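PDB 3H04: uncharacterized protein from Staphylococcus aureus subsp. aureus, which is of unknown function but has the alpha/beta-hydrolase fold and is probably a serine hydrolase related to feruloyl esterases. Local coordinates for residues I78-Q90 with Y108-D120. Sequence-based numbering, arbitrary orientation.
Sequences IIEDVYASFDAIQ and YLSLLIARDRDID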
ATOM      1  N   ILE A  78       0.045   9.639   8.468  1.00 17.15           N
ATOM      2  CA  ILE A  78      -0.264   8.390   7.816  1.00 16.48           C
ATOM      3  C   ILE A  78       0.470   7.210   8.495  1.00 16.96           C
ATOM      4  O   ILE A  78      -0.134   6.194   8.850  1.00 15.89           O
ATOM      5  CB  ILE A  78       0.057   8.455   6.299  1.00 17.50           C
ATOM      6  CG1 ILE A  78      -0.920   9.441   5.603  1.00 16.09           C
ATOM      7  CG2 ILE A  78       0.058   6.966   5.665  1.00 16.07           C
ATOM      8  CD1 ILE A  78      -0.767   9.513   4.076  1.00 18.22           C
ATOM      9  N   ILE A  79       1.771   7.377   8.696  1.00 17.07           N
ATOM     10  CA  ILE A  79       2.596   6.348   9.297  1.00 17.18           C
ATOM     11  C   ILE A  79       2.128   6.078  10.719  1.00 17.03           C
ATOM     12  O   ILE A  79       2.028   4.918  11.147  1.00 16.68           O
ATOM     13  CB  ILE A  79       4.070   6.725   9.241  1.00 16.72           C
ATOM     14  CG1 ILE A  79       4.501   6.743   7.747  1.00 17.98           C
ATOM     15  CG2 ILE A  79       4.936   5.746  10.077  1.00 19.36           C
ATOM     16  CD1 ILE A  79       5.905   7.293   7.522  1.00 17.02           C
ATOM     17  N   GLU A  80       1.772   7.137  11.433  1.00 17.74           N
ATOM     18  CA  GLU A  80       1.244   6.956  12.793  1.00 18.08           C
ATOM     19  C   GLU A  80      -0.082   6.178  12.785  1.00 17.45           C
ATOM     20  O   GLU A  80      -0.285   5.308  13.605  1.00 14.12           O
ATOM     21  CB  GLU A  80       1.081   8.304  13.529  1.00 20.64           C
ATOM     22  CG  GLU A  80       2.382   8.826  14.069  1.00 26.40           C
ATOM     23  CD  GLU A  80       2.291  10.209  14.718  1.00 34.61           C
ATOM     24  OE1 GLU A  80       1.150  10.725  14.941  1.00 35.75           O
ATOM     25  OE2 GLU A  80       3.395  10.759  15.005  1.00 36.53           O
ATOM     26  N   ASP A  81      -0.982   6.500  11.852  1.00 17.14           N
ATOM     27  CA  ASP A  81      -2.269   5.780  11.745  1.00 16.96           C
ATOM     28  C   ASP A  81      -2.058   4.313  11.379  1.00 15.96           C
ATOM     29  O   ASP A  81      -2.698   3.417  11.910  1.00 16.08           O
ATOM     30  CB  ASP A  81      -3.180   6.445  10.661  1.00 16.45           C
ATOM     31  CG  ASP A  81      -3.834   7.772  11.119  1.00 20.53           C
ATOM     32  OD1 ASP A  81      -3.660   8.191  12.298  1.00 18.62           O
ATOM     33  OD2 ASP A  81      -4.553   8.396  10.271  1.00 20.23           O
ATOM     34  N   VAL A  82      -1.225   4.073  10.370  1.00 16.69           N
ATOM     35  CA  VAL A  82      -0.928   2.728   9.912  1.00 16.00           C
ATOM     36  C   VAL A  82      -0.363   1.847  11.068  1.00 16.14           C
ATOM     37  O   VAL A  82      -0.812   0.727  11.299  1.00 15.81           O
ATOM     38  CB  VAL A  82       0.052   2.798   8.690  1.00 16.33           C
ATOM     39  CG1 VAL A  82       0.675   1.430   8.423  1.00 16.78           C
ATOM     40  CG2 VAL A  82      -0.707   3.369   7.438  1.00 15.75           C
ATOM     41  N   TYR A  83       0.609   2.367  11.804  1.00 16.66           N
ATOM     42  CA  TYR A  83       1.213   1.613  12.903  1.00 16.65           C
ATOM     43  C   TYR A  83       0.238   1.448  14.089  1.00 17.54           C
ATOM     44  O   TYR A  83       0.262   0.432  14.755  1.00 17.45           O
ATOM     45  CB  TYR A  83       2.513   2.283  13.356  1.00 17.30           C
ATOM     46  CG  TYR A  83       3.713   2.223  12.406  1.00 20.11           C
ATOM     47  CD1 TYR A  83       3.592   1.865  11.065  1.00 19.88           C
ATOM     48  CD2 TYR A  83       4.984   2.584  12.871  1.00 19.30           C
ATOM     49  CE1 TYR A  83       4.732   1.816  10.229  1.00 24.13           C
ATOM     50  CE2 TYR A  83       6.083   2.583  12.061  1.00 20.87           C
ATOM     51  CZ  TYR A  83       5.970   2.173  10.752  1.00 22.34           C
ATOM     52  OH  TYR A  83       7.066   2.167   9.957  1.00 18.98           O
ATOM     53  N   ALA A  84      -0.631   2.433  14.342  1.00 17.68           N
ATOM     54  CA  ALA A  84      -1.639   2.294  15.421  1.00 18.05           C
ATOM     55  C   ALA A  84      -2.631   1.196  15.007  1.00 17.74           C
ATOM     56  O   ALA A  84      -2.987   0.369  15.811  1.00 17.64           O
ATOM     57  CB  ALA A  84      -2.363   3.594  15.699  1.00 17.38           C
ATOM     58  N   SER A  85      -3.000   1.140  13.728  1.00 17.79           N
ATOM     59  CA  SER A  85      -3.930   0.118  13.264  1.00 17.80           C
ATOM     60  C   SER A  85      -3.220  -1.233  13.236  1.00 18.70           C
ATOM     61  O   SER A  85      -3.744  -2.237  13.755  1.00 16.66           O
ATOM     62  CB  SER A  85      -4.544   0.474  11.900  1.00 18.57           C
ATOM     63  OG  SER A  85      -5.218   1.741  11.975  1.00 22.13           O
ATOM     64  N   PHE A  86      -2.011  -1.256  12.675  1.00 18.93           N
ATOM     65  CA  PHE A  86      -1.241  -2.486  12.690  1.00 17.76           C
ATOM     66  C   PHE A  86      -1.101  -3.082  14.093  1.00 19.11           C
ATOM     67  O   PHE A  86      -1.319  -4.278  14.250  1.00 17.86           O
ATOM     68  CB  PHE A  86       0.138  -2.369  12.049  1.00 17.99           C
ATOM     69  CG  PHE A  86       0.855  -3.697  12.001  1.00 16.76           C
ATOM     70  CD1 PHE A  86       0.484  -4.659  11.073  1.00 15.46           C
ATOM     71  CD2 PHE A  86       1.812  -4.018  12.954  1.00 18.68           C
ATOM     72  CE1 PHE A  86       1.121  -5.903  11.026  1.00 15.53           C
ATOM     73  CE2 PHE A  86       2.444  -5.291  12.933  1.00 18.34           C
ATOM     74  CZ  PHE A  86       2.094  -6.216  11.954  1.00 17.33           C
ATOM     75  N   ASP A  87      -0.760  -2.259  15.098  1.00 20.10           N
ATOM     76  CA  ASP A  87      -0.508  -2.764  16.466  1.00 20.47           C
ATOM     77  C   ASP A  87      -1.748  -3.261  17.142  1.00 21.08           C
ATOM     78  O   ASP A  87      -1.706  -4.246  17.900  1.00 20.85           O
ATOM     79  CB  ASP A  87       0.154  -1.718  17.349  1.00 20.57           C
ATOM     80  CG  ASP A  87       1.550  -1.379  16.890  1.00 21.79           C
ATOM     81  OD1 ASP A  87       2.148  -2.239  16.211  1.00 22.27           O
ATOM     82  OD2 ASP A  87       2.029  -0.245  17.175  1.00 18.53           O
ATOM     83  N   ALA A  88      -2.851  -2.594  16.875  1.00 19.78           N
ATOM     84  CA  ALA A  88      -4.146  -3.056  17.364  1.00 20.85           C
ATOM     85  C   ALA A  88      -4.477  -4.399  16.714  1.00 20.76           C
ATOM     86  O   ALA A  88      -4.948  -5.299  17.369  1.00 22.45           O
ATOM     87  CB  ALA A  88      -5.221  -2.036  17.093  1.00 18.90           C
ATOM     88  N   ILE A  89      -4.187  -4.555  15.430  1.00 20.96           N
ATOM     89  CA  ILE A  89      -4.426  -5.852  14.759  1.00 21.74           C
ATOM     90  C   ILE A  89      -3.472  -6.927  15.237  1.00 22.92           C
ATOM     91  O   ILE A  89      -3.924  -8.035  15.539  1.00 23.94           O
ATOM     92  CB  ILE A  89      -4.368  -5.729  13.193  1.00 21.11           C
ATOM     93  CG1 ILE A  89      -5.453  -4.775  12.705  1.00 20.16           C
ATOM     94  CG2 ILE A  89      -4.496  -7.150  12.502  1.00 20.75           C
ATOM     95  CD1 ILE A  89      -5.043  -3.941  11.390  1.00 19.71           C
ATOM     96  N   GLN A  90      -2.170  -6.630  15.306  1.00 24.34           N
ATOM     97  CA  GLN A  90      -1.192  -7.622  15.764  1.00 25.40           C
ATOM     98  C   GLN A  90      -1.525  -8.154  17.172  1.00 26.51           C
ATOM     99  O   GLN A  90      -1.456  -9.355  17.392  1.00 24.36           O
ATOM    100  CB  GLN A  90       0.251  -7.101  15.754  1.00 26.09           C
ATOM    101  CG  GLN A  90       1.318  -8.205  16.038  1.00 28.17           C
ATOM    102  CD  GLN A  90       2.750  -7.876  15.530  1.00 32.48           C
ATOM    103  OE1 GLN A  90       3.271  -6.758  15.737  1.00 33.23           O
ATOM    104  NE2 GLN A  90       3.402  -8.870  14.891  1.00 29.12           N
ATOM    105  N   TYR A 108       4.317   0.391  -0.119  1.00 14.66           N
ATOM    106  CA  TYR A 108       5.290   1.225   0.619  1.00 14.65           C
ATOM    107  C   TYR A 108       5.021   1.207   2.137  1.00 14.65           C
ATOM    108  O   TYR A 108       5.930   0.879   2.929  1.00 14.48           O
ATOM    109  CB  TYR A 108       5.221   2.669   0.096  1.00 15.20           C
ATOM    110  CG  TYR A 108       6.007   3.705   0.873  1.00 14.61           C
ATOM    111  CD1 TYR A 108       7.382   3.648   0.978  1.00 14.72           C
ATOM    112  CD2 TYR A 108       5.349   4.749   1.487  1.00 17.67           C
ATOM    113  CE1 TYR A 108       8.095   4.641   1.643  1.00 16.65           C
ATOM    114  CE2 TYR A 108       6.028   5.735   2.109  1.00 18.01           C
ATOM    115  CZ  TYR A 108       7.410   5.665   2.225  1.00 17.31           C
ATOM    116  OH  TYR A 108       8.073   6.671   2.868  1.00 16.33           O
ATOM    117  N   LEU A 109       3.780   1.480   2.532  1.00 14.96           N
ATOM    118  CA  LEU A 109       3.408   1.399   3.952  1.00 14.96           C
ATOM    119  C   LEU A 109       3.623  -0.005   4.549  1.00 15.25           C
ATOM    120  O   LEU A 109       4.056  -0.137   5.700  1.00 16.49           O
ATOM    121  CB  LEU A 109       1.992   1.873   4.184  1.00 13.59           C
ATOM    122  CG  LEU A 109       1.782   3.355   3.783  1.00 15.25           C
ATOM    123  CD1 LEU A 109       0.291   3.751   3.692  1.00 13.12           C
ATOM    124  CD2 LEU A 109       2.567   4.337   4.628  1.00 13.59           C
ATOM    125  N   SER A 110       3.329  -1.036   3.763  1.00 14.01           N
ATOM    126  CA  SER A 110       3.522  -2.427   4.183  1.00 14.07           C
ATOM    127  C   SER A 110       5.003  -2.763   4.409  1.00 13.67           C
ATOM    128  O   SER A 110       5.347  -3.489   5.341  1.00 14.91           O
ATOM    129  CB  SER A 110       2.949  -3.400   3.173  1.00 12.86           C
ATOM    130  OG  SER A 110       1.568  -3.239   3.048  1.00 15.67           O
ATOM    131  N   LEU A 111       5.877  -2.180   3.601  1.00 14.82           N
ATOM    132  CA  LEU A 111       7.308  -2.375   3.776  1.00 13.48           C
ATOM    133  C   LEU A 111       7.841  -1.620   4.977  1.00 14.67           C
ATOM    134  O   LEU A 111       8.765  -2.135   5.629  1.00 13.63           O
ATOM    135  CB  LEU A 111       8.073  -1.996   2.522  1.00 13.34           C
ATOM    136  CG  LEU A 111       7.924  -2.975   1.334  1.00 14.29           C
ATOM    137  CD1 LEU A 111       8.172  -2.180   0.026  1.00 14.05           C
ATOM    138  CD2 LEU A 111       8.878  -4.173   1.468  1.00 15.26           C
ATOM    139  N   LEU A 112       7.312  -0.410   5.261  1.00 14.30           N
ATOM    140  CA  LEU A 112       7.711   0.319   6.499  1.00 15.72           C
ATOM    141  C   LEU A 112       7.374  -0.504   7.762  1.00 16.09           C
ATOM    142  O   LEU A 112       8.196  -0.627   8.745  1.00 16.13           O
ATOM    143  CB  LEU A 112       7.073   1.710   6.567  1.00 14.75           C
ATOM    144  CG  LEU A 112       7.507   2.725   5.475  1.00 17.84           C
ATOM    145  CD1 LEU A 112       6.837   4.118   5.638  1.00 16.24           C
ATOM    146  CD2 LEU A 112       9.062   2.861   5.476  1.00 17.54           C
ATOM    147  N   ILE A 113       6.173  -1.069   7.761  1.00 15.79           N
ATOM    148  CA  ILE A 113       5.761  -1.955   8.851  1.00 15.84           C
ATOM    149  C   ILE A 113       6.777  -3.123   8.970  1.00 16.32           C
ATOM    150  O   ILE A 113       7.288  -3.398  10.058  1.00 16.79           O
ATOM    151  CB  ILE A 113       4.369  -2.551   8.659  1.00 16.00           C
ATOM    152  CG1 ILE A 113       3.237  -1.506   8.869  1.00 16.11           C
ATOM    153  CG2 ILE A 113       4.195  -3.699   9.698  1.00 15.05           C
ATOM    154  CD1 ILE A 113       1.833  -1.960   8.378  1.00 16.37           C
ATOM    155  N   ALA A 114       7.101  -3.763   7.850  1.00 16.95           N
ATOM    156  CA  ALA A 114       8.094  -4.835   7.832  1.00 17.58           C
ATOM    157  C   ALA A 114       9.465  -4.444   8.404  1.00 17.93           C
ATOM    158  O   ALA A 114      10.136  -5.287   8.975  1.00 17.26           O
ATOM    159  CB  ALA A 114       8.248  -5.459   6.388  1.00 17.55           C
ATOM    160  N   ARG A 115       9.876  -3.184   8.261  1.00 17.03           N
ATOM    161  CA  ARG A 115      11.127  -2.741   8.860  1.00 18.06           C
ATOM    162  C   ARG A 115      10.965  -2.494  10.363  1.00 18.60           C
ATOM    163  O   ARG A 115      11.863  -2.796  11.135  1.00 17.10           O
ATOM    164  CB  ARG A 115      11.626  -1.465   8.157  1.00 19.00           C
ATOM    165  CG  ARG A 115      12.972  -0.940   8.657  1.00 19.00           C
ATOM    166  CD  ARG A 115      13.224   0.492   8.220  1.00 20.39           C
ATOM    167  NE  ARG A 115      12.196   1.422   8.710  1.00 20.43           N
ATOM    168  CZ  ARG A 115      12.048   2.651   8.256  1.00 19.71           C
ATOM    169  NH1 ARG A 115      12.902   3.117   7.334  1.00 25.10           N
ATOM    170  NH2 ARG A 115      11.099   3.426   8.724  1.00 20.57           N
ATOM    171  N   ASP A 116       9.825  -1.926  10.774  1.00 18.10           N
ATOM    172  CA  ASP A 116       9.672  -1.392  12.133  1.00 19.39           C
ATOM    173  C   ASP A 116       8.925  -2.307  13.123  1.00 19.19           C
ATOM    174  O   ASP A 116       8.734  -1.947  14.282  1.00 18.22           O
ATOM    175  CB  ASP A 116       8.992  -0.018  12.059  1.00 19.27           C
ATOM    176  CG  ASP A 116       9.859   1.020  11.366  1.00 20.07           C
ATOM    177  OD1 ASP A 116      11.096   0.836  11.301  1.00 17.50           O
ATOM    178  OD2 ASP A 116       9.326   2.025  10.888  1.00 20.02           O
ATOM    179  N   ARG A 117       8.451  -3.444  12.640  1.00 18.25           N
ATOM    180  CA  ARG A 117       7.736  -4.402  13.467  1.00 19.29           C
ATOM    181  C   ARG A 117       8.284  -5.745  13.043  1.00 20.43           C
ATOM    182  O   ARG A 117       9.005  -5.819  12.052  1.00 21.84           O
ATOM    183  CB  ARG A 117       6.258  -4.345  13.185  1.00 18.45           C
ATOM    184  CG  ARG A 117       5.563  -2.997  13.561  1.00 18.32           C
ATOM    185  CD  ARG A 117       5.599  -2.805  15.064  1.00 19.86           C
ATOM    186  NE  ARG A 117       4.890  -1.614  15.520  1.00 21.15           N
ATOM    187  CZ  ARG A 117       5.422  -0.400  15.603  1.00 19.93           C
ATOM    188  NH1 ARG A 117       6.693  -0.193  15.261  1.00 20.60           N
ATOM    189  NH2 ARG A 117       4.686   0.628  16.045  1.00 21.22           N
ATOM    190  N   ASP A 118       7.908  -6.805  13.734  1.00 21.26           N
ATOM    191  CA  ASP A 118       8.397  -8.117  13.404  1.00 21.65           C
ATOM    192  C   ASP A 118       7.268  -8.906  12.771  1.00 20.17           C
ATOM    193  O   ASP A 118       6.298  -9.236  13.442  1.00 20.55           O
ATOM    194  CB  ASP A 118       8.926  -8.804  14.673  1.00 24.52           C
ATOM    195  CG  ASP A 118      10.234  -8.187  15.155  1.00 29.48           C
ATOM    196  OD1 ASP A 118      11.129  -7.914  14.295  1.00 35.36           O
ATOM    197  OD2 ASP A 118      10.345  -7.925  16.383  1.00 36.63           O
ATOM    198  N   ILE A 119       7.348  -9.132  11.462  1.00 18.47           N
ATOM    199  CA  ILE A 119       6.296  -9.857  10.728  1.00 17.44           C
ATOM    200  C   ILE A 119       6.890 -10.984   9.905  1.00 18.06           C
ATOM    201  O   ILE A 119       8.099 -11.066   9.756  1.00 17.80           O
ATOM    202  CB  ILE A 119       5.454  -8.900   9.830  1.00 17.50           C
ATOM    203  CG1 ILE A 119       6.214  -8.435   8.605  1.00 16.69           C
ATOM    204  CG2 ILE A 119       4.918  -7.694  10.688  1.00 15.59           C
ATOM    205  CD1 ILE A 119       5.432  -7.478   7.744  1.00 15.72           C
ATOM    206  N   ASP A 120       6.045 -11.816   9.308  1.00 17.75           N
ATOM    207  CA  ASP A 120       6.530 -13.047   8.636  1.00 17.31           C
ATOM    208  C   ASP A 120       6.733 -12.955   7.131  1.00 16.58           C
ATOM    209  O   ASP A 120       7.346 -13.830   6.511  1.00 16.35           O
ATOM    210  CB  ASP A 120       5.582 -14.177   8.991  1.00 17.09           C
ATOM    211  CG  ASP A 120       5.498 -14.348  10.481  1.00 19.54           C
ATOM    212  OD1 ASP A 120       6.434 -14.931  11.005  1.00 19.39           O
ATOM    213  OD2 ASP A 120       4.574 -13.819  11.139  1.00 18.44           O
TER
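I113 packs its two branches against helix 78-90. Its CG2 stands 3.8 Å from the centroid of the F86 ring, almost exactly on the ring normal, a CH-pi contact, while CD1 meets V82 CG1 at 3.6 Å. With CG anti to the backbone N (chi1 -176°), F86 lays its ring across this methyl, and its CZ rim reaches I119 CG2. A beta-branched isoleucine suits the place because one methyl can cover a ring while the other arm, CG1-CD1, lies against a valine. Near the segments' N-terminal ends, L109 spreads its two methyls around I78 CG2. I79 CD1 touches L112 CD1 at 3.8 Å.

Segments 78-90 and 108-116 cross at -63°, their axes 10.6 Å apart at closest approach, and their helices lie on the same face of the central sheet of an alpha/beta-hydrolase fold. V82, F86 and I113 also reach strand 30-35. Helix 105-116 follows the probable nucleophile elbow, whose residues L109 touches.

Y83 combines a long ring, packed along I113 CG1, with a terminal hydroxyl that donates to D116 OD2, modelled so short that the exact length is doubtful; ring and carboxylate planes stand 78° apart. R115 grips the same carboxylate side-on through NE and NH2, which should favour the ionised form of D116, and backbone carbonyls of S197 and K198 hold R115.

R117, just past the helix end, binds D87 side-on: NE meets OD1 at 2.9 Å and NH2 meets OD2 at 3.0 Å, both on syn lone pairs. Its NH1 adds a bond to D116 O from above the carbonyl plane, helping hold the group D87 has oriented. Q90 donates a long hydrogen bond from NE2 to D118 O (3.3 Å), its extended amide able to reach the loop backbone.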